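PDB 4UYP: cellulosomal scaffoldin anchoring protein C, which is a cell-surface scaffoldin whose third cohesin module, the part studied here, binds the dockerin of the adaptor scaffoldin ScaB in a type I interaction. Local coordinates for residues T24-K28 / S29-A33; E78-V81 / D82-I86. All coordinates share one frame; numbering follows the deposited sequence. Where two conformers were deposited one is given.

In the fold
Interactions 1 and 2 occupy two neighbouring loops of the cohesin module, each built round its own turn. Interaction 1 comes first along the chain, in the loop between strands 16-24 and 33-39; interaction 2 follows in the loop between strands 72-78 and 91-100. Their centres lie about 12 Å apart on the same side of the domain centre, and strands 33-39 and 72-78 are antiparallel neighbours in the sheet. Two bonds tie the loops directly: Y32 O accepts from A79 N, and S29 O from R83 NH2. Both loops also touch the ScaB chain, through Y32 in the first and A79 in the second.

Interaction 1. Residues T24-K28 / S29-A33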
ATOM      1  N   THR C  24       6.865  13.370 -15.135  1.00 10.90           N
ATOM      2  CA  THR C  24       7.749  14.510 -15.494  0.50 11.94           C
ATOM      3  C   THR C  24       9.170  13.969 -15.562  1.00 11.66           C
ATOM      4  O   THR C  24       9.567  13.126 -14.820  1.00 12.64           O
ATOM      5  CB  THR C  24       7.521  15.675 -14.473  0.50 11.23           C
ATOM      6  OG1 THR C  24       6.211  16.235 -14.764  0.50 12.43           O
ATOM      7  CG2 THR C  24       8.501  16.872 -14.732  0.50 11.06           C
ATOM      8  N   ASN C  25       9.975  14.583 -16.453  1.00 12.38           N
ATOM      9  CA  ASN C  25      11.395  14.161 -16.666  1.00 13.44           C
ATOM     10  C   ASN C  25      11.481  12.681 -17.087  1.00 10.83           C
ATOM     11  O   ASN C  25      12.320  11.864 -16.633  1.00 13.49           O
ATOM     12  CB  ASN C  25      12.257  14.367 -15.410  1.00 13.62           C
ATOM     13  CG  ASN C  25      12.236  15.785 -14.910  1.00 16.08           C
ATOM     14  OD1 ASN C  25      12.081  16.739 -15.625  1.00 19.13           O
ATOM     15  ND2 ASN C  25      12.248  15.874 -13.616  1.00 20.91           N
ATOM     16  N   VAL C  26      10.538  12.311 -17.987  1.00 11.08           N
ATOM     17  CA  VAL C  26      10.586  10.936 -18.489  1.00 11.08           C
ATOM     18  C   VAL C  26      11.919  10.739 -19.311  1.00 11.41           C
ATOM     19  O   VAL C  26      12.158  11.602 -20.160  1.00 13.26           O
ATOM     20  CB  VAL C  26       9.347  10.676 -19.373  1.00 11.05           C
ATOM     21  CG1 VAL C  26       9.395   9.347 -20.145  1.00 11.69           C
ATOM     22  CG2 VAL C  26       8.032  10.732 -18.515  1.00 12.31           C
ATOM     23  N   PRO C  27      12.554   9.621 -19.157  1.00 11.95           N
ATOM     24  CA  PRO C  27      13.829   9.420 -19.905  1.00 13.14           C
ATOM     25  C   PRO C  27      13.499   9.357 -21.372  1.00 14.05           C
ATOM     26  O   PRO C  27      12.617   8.628 -21.844  1.00 13.15           O
ATOM     27  CB  PRO C  27      14.328   8.069 -19.368  1.00 13.44           C
ATOM     28  CG  PRO C  27      13.082   7.352 -18.844  1.00 15.01           C
ATOM     29  CD  PRO C  27      12.355   8.531 -18.190  1.00 14.20           C
ATOM     30  N   LYS C  28      14.350  10.077 -22.192  1.00 13.55           N
ATOM     31  CA  LYS C  28      14.104  10.022 -23.619  1.00 14.27           C
ATOM     32  C   LYS C  28      14.376   8.661 -24.276  1.00 12.38           C
ATOM     33  O   LYS C  28      13.836   8.382 -25.366  1.00 14.39           O
ATOM     34  CB  LYS C  28      14.946  11.153 -24.333  1.00 14.68           C
ATOM     35  CG  LYS C  28      14.623  12.521 -23.690  1.00 17.88           C
ATOM     36  CD  LYS C  28      13.176  12.865 -23.925  1.00 18.56           C
ATOM     37  CE  LYS C  28      13.056  14.402 -23.675  1.00 23.48           C
ATOM     38  NZ  LYS C  28      11.638  14.838 -23.594  1.00 27.92           N
ATOM     39  N   SER C  29      15.153   7.841 -23.573  1.00 13.15           N
ATOM     40  CA  SER C  29      15.354   6.487 -24.091  1.00 14.32           C
ATOM     41  C   SER C  29      14.156   5.600 -23.920  1.00 13.60           C
ATOM     42  O   SER C  29      14.088   4.510 -24.502  1.00 14.43           O
ATOM     43  CB  SER C  29      16.596   5.864 -23.400  1.00 13.71           C
ATOM     44  OG  SER C  29      16.504   5.735 -22.019  1.00 15.89           O
ATOM     45  N   GLY C  30      13.248   6.017 -23.024  1.00 12.40           N
ATOM     46  CA  GLY C  30      11.948   5.326 -22.983  1.00 11.65           C
ATOM     47  C   GLY C  30      11.747   4.440 -21.756  1.00 11.84           C
ATOM     48  O   GLY C  30      12.675   3.729 -21.310  1.00 12.68           O
ATOM     49  N   ILE C  31      10.482   4.458 -21.259  1.00 10.62           N
ATOM     50  CA  ILE C  31      10.053   3.507 -20.249  1.00 10.91           C
ATOM     51  C   ILE C  31       9.393   2.348 -20.985  1.00 10.95           C
ATOM     52  O   ILE C  31       8.411   2.570 -21.755  1.00 10.71           O
ATOM     53  CB  ILE C  31       9.015   4.164 -19.290  1.00 10.61           C
ATOM     54  CG1 ILE C  31       9.603   5.415 -18.594  1.00 10.88           C
ATOM     55  CG2 ILE C  31       8.574   3.088 -18.294  1.00 12.21           C
ATOM     56  CD1 ILE C  31       8.491   6.241 -17.815  1.00 11.17           C
ATOM     57  N   TYR C  32       9.981   1.151 -20.843  1.00 10.47           N
ATOM     58  CA  TYR C  32       9.447  -0.027 -21.510  1.00 10.11           C
ATOM     59  C   TYR C  32       8.311  -0.704 -20.728  1.00  9.61           C
ATOM     60  O   TYR C  32       7.458  -1.367 -21.329  1.00 10.09           O
ATOM     61  CB  TYR C  32      10.683  -0.978 -21.646  1.00 10.47           C
ATOM     62  CG  TYR C  32      10.448  -2.253 -22.405  1.00 10.04           C
ATOM     63  CD1 TYR C  32      10.085  -2.193 -23.779  1.00 10.82           C
ATOM     64  CD2 TYR C  32      10.548  -3.494 -21.826  1.00 11.48           C
ATOM     65  CE1 TYR C  32       9.935  -3.375 -24.505  1.00 12.37           C
ATOM     66  CE2 TYR C  32      10.419  -4.706 -22.552  1.00 10.96           C
ATOM     67  CZ  TYR C  32      10.090  -4.618 -23.882  1.00 11.79           C
ATOM     68  OH  TYR C  32       9.943  -5.755 -24.642  1.00 13.10           O
ATOM     69  N   ALA C  33       8.409  -0.667 -19.375  1.00  9.53           N
ATOM     70  CA  ALA C  33       7.367  -1.387 -18.587  1.00  9.89           C
ATOM     71  C   ALA C  33       7.307  -0.670 -17.253  1.00  9.86           C
ATOM     72  O   ALA C  33       8.284  -0.192 -16.724  1.00 11.02           O
ATOM     73  CB  ALA C  33       7.718  -2.865 -18.376  1.00 11.99           C
TER
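S29 opens the return half of a tight turn, its hydroxyl leaning back toward P27: OG lies 4.1 Å from P27 CB, a loose van der Waals approach and no hydrogen bond. With chi1 at 61°, OG sits between the backbone N and the carbonyl carbon, which carries it back along the loop to the proline. G30 closes the turn with a positive phi of 108°. Its N donates to P27 O over 2.9 Å, well bent at the hydrogen (139°), and the amide reaches the oxygen from above the carbonyl plane. I31, which is buried, takes part in both apolar side-chain contacts. Its CG1 lies 4.0 Å from P27 CG, with P27 CD only slightly farther away, while CD1, at the end of the same branch, meets V26 CG1 at 4.0 Å. Both neighbours are crossed at about a right angle, and P27 also packs on Y123 beyond the loop. Past I31, the backbones of Y32 and A33 both pair with Y122, and the Y32 hydroxyl is hydrogen-bonded to D59 of the ScaB chain. The whole is a type I beta turn from P27 to G30, followed by a classic beta bulge where strand 33-39 begins on the dockerin-facing side of this cohesin.

Interaction 2. Residues E78-V81 / D82-I86; sequences EAPV and DRARI
P80 and R83 bracket a sharp reversal, their CA atoms 5.3 Å apart, after which the chain returns close enough to bring A79 and I86 within 5.5 Å by the same measure. R83 N donates to P80 O at 2.8 Å, approaching from above the carbonyl plane. A second bond overlaps the turn: D82 OD1 accepts from A84 N at 3.1 Å, from well above the carboxylate plane. The aspartate's chi1 of 61° folds the carboxylate back over the turn, where OD1 also rests 3.5 Å from P80 CB. The proline ring is then covered by R85, whose chain bends at chi2 and chi3 so that the guanidinium lies flat against it, P80 CG standing 3.6 Å above the centre of one face. A salt bridge from NH2 to D61 holds the far end of that group. A79 CB meets I86 CD1 at 3.8 Å, and I86 CD1 also lies over one face of the R83 guanidinium, toward its rim; NH1 and NH2 of that group are held by Y123 O and, in the neighbouring loop, S29 O. Beside the dockerin, whose R58 bonds to A79 O, the loop thus combines a type I beta turn with an overlapping Asx turn.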
ATOM      1  N   GLU C  78       3.069  -1.895 -20.670  1.00  9.74           N
ATOM      2  CA  GLU C  78       4.069  -2.808 -21.268  1.00 10.33           C
ATOM      3  C   GLU C  78       4.219  -2.360 -22.715  1.00  9.93           C
ATOM      4  O   GLU C  78       3.249  -2.582 -23.505  1.00 10.36           O
ATOM      5  CB  GLU C  78       3.605  -4.218 -21.166  1.00 11.67           C
ATOM      6  CG  GLU C  78       3.371  -4.762 -19.715  1.00 11.50           C
ATOM      7  CD  GLU C  78       2.324  -5.924 -19.691  1.00 13.62           C
ATOM      8  OE1 GLU C  78       1.160  -5.728 -20.159  1.00 16.24           O
ATOM      9  OE2 GLU C  78       2.828  -6.972 -19.177  1.00 19.23           O
ATOM     10  N   ALA C  79       5.316  -1.734 -23.085  1.00  9.92           N
ATOM     11  CA  ALA C  79       5.517  -1.430 -24.492  1.00 10.52           C
ATOM     12  C   ALA C  79       5.570  -2.696 -25.308  1.00 10.57           C
ATOM     13  O   ALA C  79       5.920  -3.747 -24.801  1.00 11.66           O
ATOM     14  CB  ALA C  79       6.816  -0.711 -24.633  1.00 11.90           C
ATOM     15  N   PRO C  80       5.159  -2.594 -26.554  1.00 10.55           N
ATOM     16  CA  PRO C  80       5.338  -3.783 -27.411  1.00 11.21           C
ATOM     17  C   PRO C  80       6.828  -4.117 -27.595  1.00 12.45           C
ATOM     18  O   PRO C  80       7.700  -3.254 -27.376  1.00 13.83           O
ATOM     19  CB  PRO C  80       4.667  -3.296 -28.744  1.00 11.47           C
ATOM     20  CG  PRO C  80       4.911  -1.795 -28.743  1.00 11.43           C
ATOM     21  CD  PRO C  80       4.619  -1.434 -27.270  1.00 11.19           C
ATOM     22  N   VAL C  81       7.021  -5.342 -28.093  1.00 15.06           N
ATOM     23  CA  VAL C  81       8.407  -5.875 -28.113  0.50 17.08           C
ATOM     24  C   VAL C  81       9.325  -5.145 -29.037  1.00 19.56           C
ATOM     25  O   VAL C  81      10.556  -5.144 -28.835  1.00 21.74           O
ATOM     26  CB  VAL C  81       8.518  -7.354 -28.460  0.50 18.14           C
ATOM     27  CG1 VAL C  81       9.897  -7.887 -28.028  0.50 17.99           C
ATOM     28  CG2 VAL C  81       7.499  -8.127 -27.735  0.50 17.98           C
ATOM     29  N   ASP C  82       8.779  -4.467 -30.051  1.00 16.79           N
ATOM     30  CA  ASP C  82       9.525  -3.588 -30.932  1.00 15.90           C
ATOM     31  C   ASP C  82       9.667  -2.182 -30.528  1.00 20.52           C
ATOM     32  O   ASP C  82      10.142  -1.322 -31.281  1.00 24.17           O
ATOM     33  CB  ASP C  82       8.980  -3.701 -32.382  1.00 17.56           C
ATOM     34  CG  ASP C  82       7.490  -3.286 -32.511  1.00 21.56           C
ATOM     35  OD1 ASP C  82       6.862  -2.950 -31.420  1.00 18.65           O
ATOM     36  OD2 ASP C  82       6.913  -3.235 -33.636  1.00 19.48           O
ATOM     37  N   ARG C  83       9.217  -1.838 -29.277  1.00 17.29           N
ATOM     38  CA  ARG C  83       9.181  -0.502 -28.861  1.00 19.51           C
ATOM     39  C   ARG C  83       8.438   0.444 -29.855  1.00 19.38           C
ATOM     40  O   ARG C  83       8.677   1.694 -29.797  1.00 27.37           O
ATOM     41  CB  ARG C  83      10.575   0.023 -28.562  1.00 21.65           C
ATOM     42  CG  ARG C  83      11.377  -0.675 -27.582  1.00 22.93           C
ATOM     43  CD  ARG C  83      12.313   0.537 -27.248  1.00 30.56           C
ATOM     44  NE  ARG C  83      12.947   0.185 -26.113  1.00 27.29           N
ATOM     45  CZ  ARG C  83      13.061   0.543 -24.842  1.00 18.64           C
ATOM     46  NH1 ARG C  83      13.324  -0.570 -24.163  1.00 17.56           N
ATOM     47  NH2 ARG C  83      13.165   1.729 -24.192  1.00 21.58           N
ATOM     48  N   ALA C  84       7.448  -0.059 -30.592  1.00 18.74           N
ATOM     49  CA  ALA C  84       6.642   0.784 -31.544  1.00 22.24           C
ATOM     50  C   ALA C  84       5.862   1.851 -30.781  1.00 26.36           C
ATOM     51  O   ALA C  84       5.513   2.921 -31.327  1.00 25.39           O
ATOM     52  CB  ALA C  84       5.706  -0.034 -32.445  1.00 24.10           C
ATOM     53  N   ARG C  85       5.604   1.587 -29.498  1.00 20.31           N
ATOM     54  CA  ARG C  85       5.006   2.616 -28.618  1.00 17.37           C
ATOM     55  C   ARG C  85       5.961   2.544 -27.443  1.00 16.27           C
ATOM     56  O   ARG C  85       6.469   1.455 -27.123  1.00 15.91           O
ATOM     57  CB  ARG C  85       3.571   2.242 -28.110  1.00 17.02           C
ATOM     58  CG  ARG C  85       2.422   2.532 -29.069  1.00 20.76           C
ATOM     59  CD  ARG C  85       1.980   1.418 -29.889  1.00 17.62           C
ATOM     60  NE  ARG C  85       1.692   0.188 -29.187  1.00 13.26           N
ATOM     61  CZ  ARG C  85       1.491  -0.986 -29.773  1.00 13.57           C
ATOM     62  NH1 ARG C  85       1.595  -1.104 -31.176  1.00 15.77           N
ATOM     63  NH2 ARG C  85       1.163  -2.056 -29.084  1.00 15.83           N
ATOM     64  N   ILE C  86       6.211   3.667 -26.834  1.00 15.49           N
ATOM     65  CA  ILE C  86       7.150   3.692 -25.688  1.00 14.70           C
ATOM     66  C   ILE C  86       6.740   4.946 -24.949  1.00 13.68           C
ATOM     67  O   ILE C  86       6.136   5.856 -25.607  1.00 17.96           O
ATOM     68  CB  ILE C  86       8.636   3.758 -26.148  1.00 16.85           C
ATOM     69  CG1 ILE C  86       9.507   3.381 -25.006  1.00 17.33           C
ATOM     70  CG2 ILE C  86       8.855   5.116 -26.815  1.00 17.82           C
ATOM     71  CD1 ILE C  86       9.587   1.932 -24.806  1.00 15.86           C
TER